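Local atomic coordinates of phosphonomutase (Burkholderia cenocepacia J2315, PDB entry 4MG4), a protein that belongs to the phosphonomutase family of enzymes, built as a TIM barrel, and is found as a pair of chains. Residues Q68-R71 against A72-M75; E76-E79 against R80-A84; D92-S95 against G96-E99; E102-A105 against E106-M110. All coordinates share one frame; numbering follows the deposited sequence.

Contact 1: Q68-R71 against A72-M75; sequences QMPR and ALMM
Met69 reaches across to Leu73 with its terminal methyl, and this is the tightest apolar touch of the contact: CE of Met69 lies 3.3 Å from CG of Leu73, closer than carbon atoms usually come. The two side chains cross at about a right angle. Met69 gets there because CG is anti to the backbone N (chi1 -174°) and the rest of the chain runs straight out, carrying CE against the first turn of the helix, at Leu73. Its sulfur meets Met74 more loosely, SD of Met69 being 4.4 Å from CE of Met74. On another side of the turn, the CG of Arg71 sits 4.0 Å from CE of Met75, whose chain bends back at chi2.

The backbone part is the opening of helix 71-84, with Pro70 at its N-cap. The Pro70 carbonyl takes the N-H of Met74, the N to O distance being 3.1 Å. One residue on, Met75 N donates to Arg71 O at 2.9 Å, and the CG of Met75 folds over that same oxygen, 3.2 Å away. This helix belongs to the crossover that leads from barrel strand 50-52 to strand 89-92.

The charged interaction points elsewhere: Arg71, bent at chi3, sends its guanidinium to a salt bridge with Glu106 and a hydrogen bond to Thr107 on helix 101-113. Phe63 packs on Met69 and Pro70, and Val57 of helix 54-60 on Met69 and Met74. Leu73 packs on Arg80 of the second subunit.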
ATOM      1  N   GLN A  68       2.972  -3.611  16.960  1.00 34.22           N
ATOM      2  CA  GLN A  68       1.562  -3.759  17.173  1.00 31.53           C
ATOM      3  C   GLN A  68       0.964  -4.575  16.037  1.00 25.97           C
ATOM      4  O   GLN A  68       0.041  -5.295  16.269  1.00 26.46           O
ATOM      5  CB  GLN A  68       0.878  -2.431  17.544  1.00 35.20           C
ATOM      6  CG  GLN A  68       0.307  -1.534  16.482  1.00 40.77           C
ATOM      7  CD  GLN A  68      -0.754  -0.615  17.096  1.00 47.12           C
ATOM      8  OE1 GLN A  68      -0.509   0.002  18.147  1.00 55.41           O
ATOM      9  NE2 GLN A  68      -1.943  -0.535  16.463  1.00 48.25           N
ATOM     10  N   MET A  69       1.567  -4.587  14.848  1.00 24.55           N
ATOM     11  CA  MET A  69       1.105  -5.510  13.787  1.00 24.04           C
ATOM     12  C   MET A  69       1.519  -6.924  14.175  1.00 23.59           C
ATOM     13  O   MET A  69       2.642  -7.123  14.573  1.00 24.33           O
ATOM     14  CB  MET A  69       1.745  -5.125  12.431  1.00 24.24           C
ATOM     15  CG  MET A  69       1.235  -5.900  11.238  1.00 27.80           C
ATOM     16  SD  MET A  69       1.803  -5.122   9.693  1.00 30.05           S
ATOM     17  CE  MET A  69       1.240  -6.334   8.534  1.00 31.47           C
ATOM     18  N   PRO A  70       0.606  -7.907  14.111  1.00 23.53           N
ATOM     19  CA  PRO A  70       1.026  -9.263  14.449  1.00 22.70           C
ATOM     20  C   PRO A  70       2.139  -9.768  13.528  1.00 20.05           C
ATOM     21  O   PRO A  70       2.152  -9.449  12.333  1.00 20.75           O
ATOM     22  CB  PRO A  70      -0.240 -10.098  14.228  1.00 24.53           C
ATOM     23  CG  PRO A  70      -1.337  -9.146  14.416  1.00 26.03           C
ATOM     24  CD  PRO A  70      -0.843  -7.825  13.871  1.00 24.52           C
ATOM     25  N   ARG A  71       3.046 -10.538  14.108  1.00 19.47           N
ATOM     26  CA  ARG A  71       4.178 -11.069  13.351  1.00 17.24           C
ATOM     27  C   ARG A  71       3.715 -11.807  12.093  1.00 16.26           C
ATOM     28  O   ARG A  71       4.309 -11.668  11.048  1.00 15.76           O
ATOM     29  CB  ARG A  71       4.983 -12.010  14.200  1.00 18.97           C
ATOM     30  CG  ARG A  71       6.266 -12.439  13.545  1.00 18.59           C
ATOM     31  CD  ARG A  71       7.142 -13.336  14.412  1.00 19.90           C
ATOM     32  NE  ARG A  71       6.558 -14.656  14.568  1.00 23.18           N
ATOM     33  CZ  ARG A  71       6.968 -15.560  15.428  1.00 23.85           C
ATOM     34  NH1 ARG A  71       6.344 -16.750  15.464  1.00 30.09           N
ATOM     35  NH2 ARG A  71       7.984 -15.344  16.237  1.00 21.87           N
ATOM     36  N   ALA A  72       2.669 -12.617  12.212  1.00 17.61           N
ATOM     37  CA  ALA A  72       2.211 -13.430  11.067  1.00 18.36           C
ATOM     38  C   ALA A  72       1.752 -12.579   9.883  1.00 18.44           C
ATOM     39  O   ALA A  72       2.001 -12.890   8.737  1.00 18.20           O
ATOM     40  CB  ALA A  72       1.106 -14.375  11.531  1.00 19.19           C
ATOM     41  N   LEU A  73       1.095 -11.476  10.191  1.00 19.74           N
ATOM     42  CA  LEU A  73       0.684 -10.512   9.186  1.00 21.92           C
ATOM     43  C   LEU A  73       1.921  -9.858   8.557  1.00 19.90           C
ATOM     44  O   LEU A  73       1.948  -9.760   7.318  1.00 19.70           O
ATOM     45  CB  LEU A  73      -0.313  -9.488   9.759  1.00 24.60           C
ATOM     46  CG  LEU A  73      -1.158  -8.650   8.800  1.00 30.96           C
ATOM     47  CD1 LEU A  73      -1.704  -9.424   7.608  1.00 33.82           C
ATOM     48  CD2 LEU A  73      -2.307  -8.083   9.634  1.00 32.87           C
ATOM     49  N   MET A  74       2.946  -9.468   9.338  1.00 19.75           N
ATOM     50  CA  MET A  74       4.219  -8.965   8.764  1.00 19.97           C
ATOM     51  C   MET A  74       4.839 -10.005   7.853  1.00 18.72           C
ATOM     52  O   MET A  74       5.308  -9.651   6.770  1.00 17.96           O
ATOM     53  CB  MET A  74       5.280  -8.519   9.792  1.00 21.51           C
ATOM     54  CG  MET A  74       6.679  -8.161   9.115  1.00 21.13           C
ATOM     55  SD  MET A  74       6.378  -6.443   8.495  1.00 30.98           S
ATOM     56  CE  MET A  74       6.194  -5.471   9.971  1.00 33.67           C
ATOM     57  N   MET A  75       4.807 -11.288   8.266  1.00 16.92           N
ATOM     58  CA  MET A  75       5.430 -12.309   7.452  1.00 16.54           C
ATOM     59  C   MET A  75       4.677 -12.507   6.154  1.00 15.68           C
ATOM     60  O   MET A  75       5.283 -12.788   5.126  1.00 16.40           O
ATOM     61  CB  MET A  75       5.570 -13.625   8.234  1.00 17.19           C
ATOM     62  CG  MET A  75       6.441 -13.525   9.484  1.00 17.89           C
ATOM     63  SD  MET A  75       8.191 -13.368   8.993  1.00 18.89           S
ATOM     64  CE  MET A  75       8.889 -12.987  10.589  1.00 20.09           C
TER

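Contact 2: E76-E79 against R80-A84; sequences EVLE and RIVRA
Glu76 and Arg80 lie side by side one helical turn apart, pointing the same way, and are joined by a salt bridge at the long end of the range, 3.6 Å from OE2 of Glu76 to NH2 of Arg80. Their flat groups are far from coplanar, with the carboxylate and guanidinium planes 74° apart. A water closes the gap, donating to Glu76 OE2 at 3.0 Å and accepting from NE of Arg80 at 3.2 Å, where it sits at the guanidinium edge and in its plane. Glu76 is extended beyond CG and Arg80 from CG to NE, which brings the charged ends together.

Apolar pairs of the same spacing occupy other sides. Val77 and Ile81 lie side by side, with CG1 of Val77 3.8 Å from CD1 of Ile81, while CD1 of Leu78 leans obliquely on CG2 of Val82, 3.9 Å away.

Holding all of these at their spacing are four successive backbone bonds, from the N-H groups of Arg80, Ile81, Val82 and Arg83 to the carbonyls of Glu76, Val77, Leu78 and Glu79, in that order. Further out, Leu78, Ile81 and Val82 rest on Val89 of strand 89-92. An apolar side resting on the barrel strand and a charged side turned from it are typical of an outer helix of a TIM barrel.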
ATOM      1  N   GLU A  76       3.356 -12.347   6.184  1.00 17.02           N
ATOM      2  CA  GLU A  76       2.564 -12.496   4.975  1.00 17.85           C
ATOM      3  C   GLU A  76       2.920 -11.386   4.003  1.00 17.07           C
ATOM      4  O   GLU A  76       3.131 -11.624   2.803  1.00 16.88           O
ATOM      5  CB  GLU A  76       1.067 -12.455   5.328  1.00 21.12           C
ATOM      6  CG  GLU A  76       0.170 -12.546   4.110  1.00 24.95           C
ATOM      7  CD  GLU A  76      -1.299 -12.268   4.440  1.00 31.87           C
ATOM      8  OE1 GLU A  76      -1.757 -12.550   5.596  1.00 35.62           O
ATOM      9  OE2 GLU A  76      -2.001 -11.757   3.523  1.00 39.83           O
ATOM     10  N   VAL A  77       3.037 -10.164   4.529  1.00 15.85           N
ATOM     11  CA  VAL A  77       3.441  -9.014   3.726  1.00 16.71           C
ATOM     12  C   VAL A  77       4.814  -9.250   3.112  1.00 14.99           C
ATOM     13  O   VAL A  77       5.028  -9.045   1.914  1.00 15.71           O
ATOM     14  CB  VAL A  77       3.432  -7.731   4.577  1.00 17.04           C
ATOM     15  CG1 VAL A  77       4.074  -6.590   3.784  1.00 17.77           C
ATOM     16  CG2 VAL A  77       2.000  -7.376   4.959  1.00 19.20           C
ATOM     17  N   LEU A  78       5.758  -9.676   3.954  1.00 15.34           N
ATOM     18  CA  LEU A  78       7.090 -10.051   3.501  1.00 13.72           C
ATOM     19  C   LEU A  78       7.099 -11.051   2.370  1.00 13.32           C
ATOM     20  O   LEU A  78       7.789 -10.867   1.406  1.00 13.19           O
ATOM     21  CB  LEU A  78       7.926 -10.575   4.672  1.00 14.06           C
ATOM     22  CG  LEU A  78       9.336 -11.045   4.358  1.00 13.40           C
ATOM     23  CD1 LEU A  78      10.133  -9.891   3.763  1.00 14.42           C
ATOM     24  CD2 LEU A  78      10.028 -11.577   5.611  1.00 13.51           C
ATOM     25  N   GLU A  79       6.337 -12.127   2.480  1.00 13.66           N
ATOM     26  CA  GLU A  79       6.292 -13.131   1.402  1.00 13.60           C
ATOM     27  C   GLU A  79       5.819 -12.513   0.105  1.00 14.03           C
ATOM     28  O   GLU A  79       6.354 -12.850  -0.940  1.00 15.64           O
ATOM     29  CB  GLU A  79       5.404 -14.341   1.788  1.00 14.43           C
ATOM     30  CG  GLU A  79       5.937 -15.143   2.941  1.00 14.80           C
ATOM     31  CD  GLU A  79       5.071 -16.355   3.311  1.00 16.37           C
ATOM     32  OE1 GLU A  79       3.958 -16.562   2.746  1.00 19.65           O
ATOM     33  OE2 GLU A  79       5.470 -17.025   4.257  1.00 16.35           O
ATOM     34  N   ARG A  80       4.788 -11.661   0.157  1.00 15.23           N
ATOM     35  CA  ARG A  80       4.283 -11.036  -1.090  1.00 16.41           C
ATOM     36  C   ARG A  80       5.329 -10.140  -1.715  1.00 15.64           C
ATOM     37  O   ARG A  80       5.482 -10.099  -2.947  1.00 15.79           O
ATOM     38  CB  ARG A  80       2.995 -10.256  -0.858  1.00 18.29           C
ATOM     39  CG  ARG A  80       1.823 -11.134  -0.501  1.00 21.81           C
ATOM     40  CD  ARG A  80       0.544 -10.304  -0.439  1.00 26.11           C
ATOM     41  NE  ARG A  80      -0.527 -11.111   0.153  1.00 30.63           N
ATOM     42  CZ  ARG A  80      -1.093 -12.135  -0.481  1.00 37.18           C
ATOM     43  NH1 ARG A  80      -0.693 -12.486  -1.706  1.00 39.81           N
ATOM     44  NH2 ARG A  80      -2.061 -12.836   0.116  1.00 39.99           N
ATOM     45  N   ILE A  81       6.079  -9.427  -0.863  1.00 15.46           N
ATOM     46  CA  ILE A  81       7.185  -8.599  -1.320  1.00 15.04           C
ATOM     47  C   ILE A  81       8.289  -9.442  -1.945  1.00 15.54           C
ATOM     48  O   ILE A  81       8.761  -9.131  -3.054  1.00 15.94           O
ATOM     49  CB  ILE A  81       7.745  -7.715  -0.181  1.00 14.94           C
ATOM     50  CG1 ILE A  81       6.733  -6.616   0.165  1.00 14.36           C
ATOM     51  CG2 ILE A  81       9.102  -7.112  -0.557  1.00 15.96           C
ATOM     52  CD1 ILE A  81       6.963  -5.869   1.468  1.00 14.81           C
ATOM     53  N   VAL A  82       8.664 -10.520  -1.282  1.00 15.76           N
ATOM     54  CA  VAL A  82       9.726 -11.377  -1.758  1.00 16.25           C
ATOM     55  C   VAL A  82       9.390 -11.962  -3.115  1.00 17.90           C
ATOM     56  O   VAL A  82      10.231 -11.985  -3.992  1.00 19.94           O
ATOM     57  CB  VAL A  82      10.057 -12.486  -0.732  1.00 16.31           C
ATOM     58  CG1 VAL A  82      10.911 -13.594  -1.366  1.00 17.65           C
ATOM     59  CG2 VAL A  82      10.779 -11.878   0.460  1.00 15.72           C
ATOM     60  N   ARG A  83       8.178 -12.430  -3.304  1.00 19.21           N
ATOM     61  CA  ARG A  83       7.862 -13.057  -4.563  1.00 22.75           C
ATOM     62  C   ARG A  83       7.624 -12.079  -5.737  1.00 21.23           C
ATOM     63  O   ARG A  83       7.626 -12.486  -6.877  1.00 21.49           O
ATOM     64  CB  ARG A  83       6.782 -14.107  -4.372  1.00 28.68           C
ATOM     65  CG  ARG A  83       5.387 -13.637  -4.298  1.00 32.65           C
ATOM     66  CD  ARG A  83       4.541 -14.913  -4.255  1.00 39.49           C
ATOM     67  NE  ARG A  83       3.198 -14.693  -3.744  1.00 46.60           N
ATOM     68  CZ  ARG A  83       2.763 -15.060  -2.539  1.00 49.82           C
ATOM     69  NH1 ARG A  83       3.566 -15.667  -1.665  1.00 50.21           N
ATOM     70  NH2 ARG A  83       1.504 -14.809  -2.209  1.00 52.71           N
ATOM     71  N   ALA A  84       7.503 -10.793  -5.450  1.00 17.72           N
ATOM     72  CA  ALA A  84       7.255  -9.778  -6.461  1.00 18.02           C
ATOM     73  C   ALA A  84       8.446  -9.456  -7.324  1.00 18.86           C
ATOM     74  O   ALA A  84       8.289  -8.969  -8.440  1.00 19.30           O
ATOM     75  CB  ALA A  84       6.779  -8.512  -5.787  1.00 18.22           C
TER
HETATM   76  O   HOH W   1      -0.472  -9.231   2.782  1.00 43.24           O

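Contact 3: D92-S95 against G96-E99; sequences DLES and GYGE
Leu93 and Gly96 close a type II' beta turn at the C-terminal end of barrel strand 89-92, where the chain leaves for helix 101-113. Gly96 N donates to Leu93 O at 2.8 Å, a bent bond with an N-H...O angle of 139°. Overlapping its start is an Asx turn: Asp92 OD1 accepts the N-H of Glu94 at 2.9 Å, met from above the carboxylate plane. Gly96 then takes a positive phi of 109°, a backbone shape at which a CB would collide with the carbonyl of Ser95.

With CG beside its backbone N, the ring of Tyr97 lies back over the turn, and CD1 of Tyr97 comes 3.5 Å from Leu93 O, obliquely. The hydroxyl end approaches the Glu94 carboxylate, with OH of Tyr97 and OE2 of Glu94 also 3.5 Å apart and the ring almost perpendicular to the carboxylate, at 88°. A water ties the two halves together, donating to OG of Ser95 at 2.8 Å and accepting from N of Gly98 at 3.0 Å.

Glu67 binds Ser95 OG and Tyr97 N through OE2, and its own N-H goes to Glu94 OE1; Arg140 reaches the carbonyls of Ser95 and Gly98. Overlapping turns held by polar side chains in this way form one of the beta-to-alpha loops on the C-terminal side of a TIM barrel, the side where such barrels carry their active sites.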
ATOM      1  N   ASP A  92      12.760  -5.473   8.178  1.00 11.71           N
ATOM      2  CA  ASP A  92      12.803  -4.823   9.476  1.00 11.97           C
ATOM      3  C   ASP A  92      12.000  -5.626  10.469  1.00 12.80           C
ATOM      4  O   ASP A  92      10.763  -5.694  10.377  1.00 13.31           O
ATOM      5  CB  ASP A  92      12.284  -3.395   9.365  1.00 13.57           C
ATOM      6  CG  ASP A  92      12.331  -2.614  10.669  1.00 14.79           C
ATOM      7  OD1 ASP A  92      12.806  -3.105  11.701  1.00 14.94           O
ATOM      8  OD2 ASP A  92      11.891  -1.413  10.584  1.00 17.81           O
ATOM      9  N   LEU A  93      12.680  -6.271  11.395  1.00 11.30           N
ATOM     10  CA  LEU A  93      11.998  -7.058  12.464  1.00 12.20           C
ATOM     11  C   LEU A  93      11.860  -6.321  13.791  1.00 12.20           C
ATOM     12  O   LEU A  93      11.554  -6.943  14.819  1.00 12.46           O
ATOM     13  CB  LEU A  93      12.734  -8.359  12.677  1.00 11.97           C
ATOM     14  CG  LEU A  93      12.751  -9.231  11.417  1.00 12.65           C
ATOM     15  CD1 LEU A  93      13.580 -10.460  11.656  1.00 13.51           C
ATOM     16  CD2 LEU A  93      11.349  -9.624  10.943  1.00 13.19           C
ATOM     17  N   GLU A  94      12.128  -5.019  13.790  1.00 13.38           N
ATOM     18  CA  GLU A  94      12.026  -4.196  14.992  1.00 14.82           C
ATOM     19  C   GLU A  94      12.873  -4.834  16.093  1.00 14.24           C
ATOM     20  O   GLU A  94      14.027  -5.147  15.819  1.00 14.33           O
ATOM     21  CB  GLU A  94      10.557  -3.979  15.374  1.00 18.21           C
ATOM     22  CG  GLU A  94       9.872  -3.147  14.291  1.00 20.99           C
ATOM     23  CD  GLU A  94       8.450  -2.773  14.677  1.00 24.96           C
ATOM     24  OE1 GLU A  94       8.345  -1.866  15.522  1.00 29.20           O
ATOM     25  OE2 GLU A  94       7.483  -3.409  14.172  1.00 27.19           O
ATOM     26  N   SER A  95      12.336  -5.047  17.311  1.00 14.50           N
ATOM     27  CA  SER A  95      13.120  -5.663  18.398  1.00 15.40           C
ATOM     28  C   SER A  95      13.163  -7.190  18.315  1.00 14.33           C
ATOM     29  O   SER A  95      13.824  -7.820  19.133  1.00 14.69           O
ATOM     30  CB  SER A  95      12.566  -5.203  19.782  1.00 17.56           C
ATOM     31  OG  SER A  95      11.336  -5.801  20.003  1.00 21.40           O
ATOM     32  N   GLY A  96      12.481  -7.799  17.318  1.00 13.20           N
ATOM     33  CA  GLY A  96      12.560  -9.198  17.062  1.00 13.99           C
ATOM     34  C   GLY A  96      11.323 -10.008  17.412  1.00 14.38           C
ATOM     35  O   GLY A  96      11.388 -11.203  17.321  1.00 15.00           O
ATOM     36  N   TYR A  97      10.219  -9.350  17.771  1.00 14.98           N
ATOM     37  CA  TYR A  97       8.939 -10.029  18.048  1.00 16.98           C
ATOM     38  C   TYR A  97       9.147 -11.219  18.965  1.00 17.74           C
ATOM     39  O   TYR A  97       8.799 -12.372  18.632  1.00 20.70           O
ATOM     40  CB  TYR A  97       8.274 -10.515  16.749  1.00 17.54           C
ATOM     41  CG  TYR A  97       7.727  -9.478  15.853  1.00 18.72           C
ATOM     42  CD1 TYR A  97       8.561  -8.831  14.937  1.00 20.09           C
ATOM     43  CD2 TYR A  97       6.356  -9.135  15.882  1.00 21.41           C
ATOM     44  CE1 TYR A  97       8.080  -7.902  14.076  1.00 21.84           C
ATOM     45  CE2 TYR A  97       5.861  -8.167  15.003  1.00 22.06           C
ATOM     46  CZ  TYR A  97       6.754  -7.566  14.119  1.00 23.39           C
ATOM     47  OH  TYR A  97       6.392  -6.616  13.188  1.00 28.24           O
ATOM     48  N   GLY A  98       9.761 -11.004  20.113  1.00 18.19           N
ATOM     49  CA  GLY A  98      10.020 -12.108  21.019  1.00 19.03           C
ATOM     50  C   GLY A  98      10.414 -11.644  22.409  1.00 18.83           C
ATOM     51  O   GLY A  98      11.177 -10.716  22.574  1.00 17.31           O
ATOM     52  N   GLU A  99       9.863 -12.282  23.445  1.00 19.55           N
ATOM     53  CA  GLU A  99      10.230 -11.909  24.809  1.00 20.78           C
ATOM     54  C   GLU A  99      11.668 -12.273  25.161  1.00 19.18           C
ATOM     55  O   GLU A  99      12.411 -11.452  25.733  1.00 19.61           O
ATOM     56  CB  GLU A  99       9.243 -12.571  25.831  1.00 23.20           C
ATOM     57  CG  GLU A  99       9.403 -12.019  27.253  1.00 27.86           C
ATOM     58  CD  GLU A  99       8.525 -12.731  28.282  1.00 32.51           C
ATOM     59  OE1 GLU A  99       7.453 -13.234  27.894  1.00 38.16           O
ATOM     60  OE2 GLU A  99       8.933 -12.815  29.471  1.00 34.92           O
TER
HETATM   61  O   HOH W   2      10.152  -8.171  20.872  1.00 16.95           O

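Contact 4: E102-A105 against E106-M110; sequences EDVA and ETIAM
Val104 and Ile108 share a backbone bond and a light side-chain touch. Ile108 N donates to Val104 O at 3.0 Å, nearly straight on the hydrogen at 169°, and CG1 of Ile108 comes back to 3.4 Å from that same oxygen. The neighbouring bonds of the helix are similar, from Thr107 N to Asp103 O and from Ala109 N to Ala105 O. The first, from Glu106 N to Glu102 O, is longer at 3.2 Å.

Apolar contacts within the helix are sparse, with CG1 of Val104 and CG1 of Ile108 4.5 Å apart. These two side chains turn instead to strand 118-122, on Leu121 and Cys119, while Ala105, short enough for close approach, packs on Ala143 and Ala147 of helix 134-150. In the chain the helix is the middle of the beta-alpha-beta unit made with strands 89-92 and 118-122.

The polar ends find partners outside the two segments. Asp103 OD2 takes the N-H of Arg100 at the helix start, and Glu106, extended beyond CG, is the salt-bridge partner of Arg71. Thr107 has OG1 beside its backbone N (chi1 -64°), where it bonds to the carbonyl of Gly96 and also meets Arg71. Asp103 OD1 and Glu106 OE1 are 5.6 Å apart, so their like charges probably repel somewhat, a cost that the Arg71 partner of Glu106 would be expected to ease.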
ATOM      1  N   GLU A 102      15.290 -17.107  22.571  1.00 17.33           N
ATOM      2  CA  GLU A 102      14.727 -18.175  21.798  1.00 20.29           C
ATOM      3  C   GLU A 102      13.516 -17.724  20.957  1.00 17.59           C
ATOM      4  O   GLU A 102      13.250 -18.312  19.895  1.00 19.82           O
ATOM      5  CB  GLU A 102      14.351 -19.379  22.693  1.00 23.09           C
ATOM      6  CG  GLU A 102      13.208 -19.096  23.641  1.00 26.78           C
ATOM      7  CD  GLU A 102      13.138 -20.077  24.796  1.00 33.90           C
ATOM      8  OE1 GLU A 102      12.595 -21.175  24.554  1.00 38.80           O
ATOM      9  OE2 GLU A 102      13.641 -19.728  25.921  1.00 37.63           O
ATOM     10  N   ASP A 103      12.773 -16.713  21.408  1.00 17.57           N
ATOM     11  CA  ASP A 103      11.627 -16.193  20.690  1.00 16.94           C
ATOM     12  C   ASP A 103      12.051 -15.364  19.487  1.00 16.50           C
ATOM     13  O   ASP A 103      11.466 -15.460  18.391  1.00 16.32           O
ATOM     14  CB  ASP A 103      10.716 -15.375  21.597  1.00 18.00           C
ATOM     15  CG  ASP A 103      10.237 -16.175  22.831  1.00 20.08           C
ATOM     16  OD1 ASP A 103       9.792 -17.318  22.608  1.00 21.87           O
ATOM     17  OD2 ASP A 103      10.356 -15.697  23.985  1.00 20.48           O
ATOM     18  N   VAL A 104      13.117 -14.583  19.688  1.00 15.47           N
ATOM     19  CA  VAL A 104      13.714 -13.839  18.584  1.00 14.33           C
ATOM     20  C   VAL A 104      14.283 -14.832  17.546  1.00 14.37           C
ATOM     21  O   VAL A 104      14.229 -14.608  16.351  1.00 15.04           O
ATOM     22  CB  VAL A 104      14.797 -12.906  19.124  1.00 13.64           C
ATOM     23  CG1 VAL A 104      15.539 -12.219  17.974  1.00 13.21           C
ATOM     24  CG2 VAL A 104      14.216 -11.870  20.066  1.00 13.75           C
ATOM     25  N   ALA A 105      14.883 -15.929  17.981  1.00 14.16           N
ATOM     26  CA  ALA A 105      15.396 -16.926  17.022  1.00 15.16           C
ATOM     27  C   ALA A 105      14.286 -17.434  16.131  1.00 15.18           C
ATOM     28  O   ALA A 105      14.481 -17.563  14.917  1.00 14.76           O
ATOM     29  CB  ALA A 105      16.036 -18.082  17.752  1.00 15.97           C
ATOM     30  N   GLU A 106      13.117 -17.723  16.723  1.00 15.98           N
ATOM     31  CA  GLU A 106      11.944 -18.178  15.948  1.00 16.91           C
ATOM     32  C   GLU A 106      11.554 -17.113  14.910  1.00 14.80           C
ATOM     33  O   GLU A 106      11.280 -17.398  13.771  1.00 15.64           O
ATOM     34  CB  GLU A 106      10.757 -18.498  16.842  1.00 19.44           C
ATOM     35  CG  GLU A 106       9.493 -18.917  16.090  1.00 22.22           C
ATOM     36  CD  GLU A 106       8.339 -19.365  17.023  1.00 27.63           C
ATOM     37  OE1 GLU A 106       8.553 -20.188  17.915  1.00 30.37           O
ATOM     38  OE2 GLU A 106       7.199 -18.898  16.832  1.00 31.22           O
ATOM     39  N   THR A 107      11.527 -15.869  15.306  1.00 14.50           N
ATOM     40  CA  THR A 107      11.204 -14.779  14.385  1.00 14.01           C
ATOM     41  C   THR A 107      12.160 -14.750  13.185  1.00 13.04           C
ATOM     42  O   THR A 107      11.773 -14.623  12.042  1.00 12.60           O
ATOM     43  CB  THR A 107      11.192 -13.432  15.129  1.00 13.72           C
ATOM     44  OG1 THR A 107      10.143 -13.447  16.114  1.00 14.28           O
ATOM     45  CG2 THR A 107      10.959 -12.253  14.172  1.00 14.00           C
ATOM     46  N   ILE A 108      13.468 -14.810  13.453  1.00 13.75           N
ATOM     47  CA  ILE A 108      14.437 -14.816  12.385  1.00 13.64           C
ATOM     48  C   ILE A 108      14.248 -16.036  11.492  1.00 13.54           C
ATOM     49  O   ILE A 108      14.275 -15.958  10.269  1.00 13.20           O
ATOM     50  CB  ILE A 108      15.872 -14.856  12.953  1.00 14.63           C
ATOM     51  CG1 ILE A 108      16.099 -13.589  13.729  1.00 18.27           C
ATOM     52  CG2 ILE A 108      16.907 -15.277  11.892  1.00 13.97           C
ATOM     53  CD1 ILE A 108      16.321 -12.483  12.890  1.00 16.60           C
ATOM     54  N   ALA A 109      14.039 -17.187  12.101  1.00 13.71           N
ATOM     55  CA  ALA A 109      13.822 -18.402  11.335  1.00 13.50           C
ATOM     56  C   ALA A 109      12.608 -18.262  10.466  1.00 13.00           C
ATOM     57  O   ALA A 109      12.625 -18.713   9.332  1.00 13.68           O
ATOM     58  CB  ALA A 109      13.681 -19.648  12.243  1.00 13.81           C
ATOM     59  N   MET A 110      11.549 -17.644  10.970  0.50 12.98           N
ATOM     60  CA  MET A 110      10.373 -17.397  10.137  0.50 13.07           C
ATOM     61  C   MET A 110      10.650 -16.419   8.982  0.50 13.15           C
ATOM     62  O   MET A 110      10.122 -16.592   7.887  0.50 12.83           O
ATOM     63  CB  MET A 110       9.214 -16.941  10.991  0.50 13.50           C
ATOM     64  CG  MET A 110       8.921 -18.021  11.990  0.50 14.25           C
ATOM     65  SD  MET A 110       7.865 -19.289  11.277  0.50 14.76           S
ATOM     66  CE  MET A 110       8.477 -20.373  10.053  0.50 14.99           C
TER

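Overall arrangement
From the N terminus, contact 1 opens helix 71-84 and runs straight into contact 2, which carries the helix further. Contact 3 lies where strand 89-92 gives way to its loop, closing a beta turn; contact 4 follows on helix 101-113. Contacts 1, 2 and 4 are helical turns and close no longer loop. None of the four nests within or crosses another. In space, contacts 1, 3 and 4 gather about Arg71, Tyr97 and Thr107, joining the start of helix 71-84, the loop and helix 101-113 on one side of the barrel. Contact 2 touches contact 1 through Met69 and Val77, but stays about 6 Å, nearest atoms, from both contacts 3 and 4.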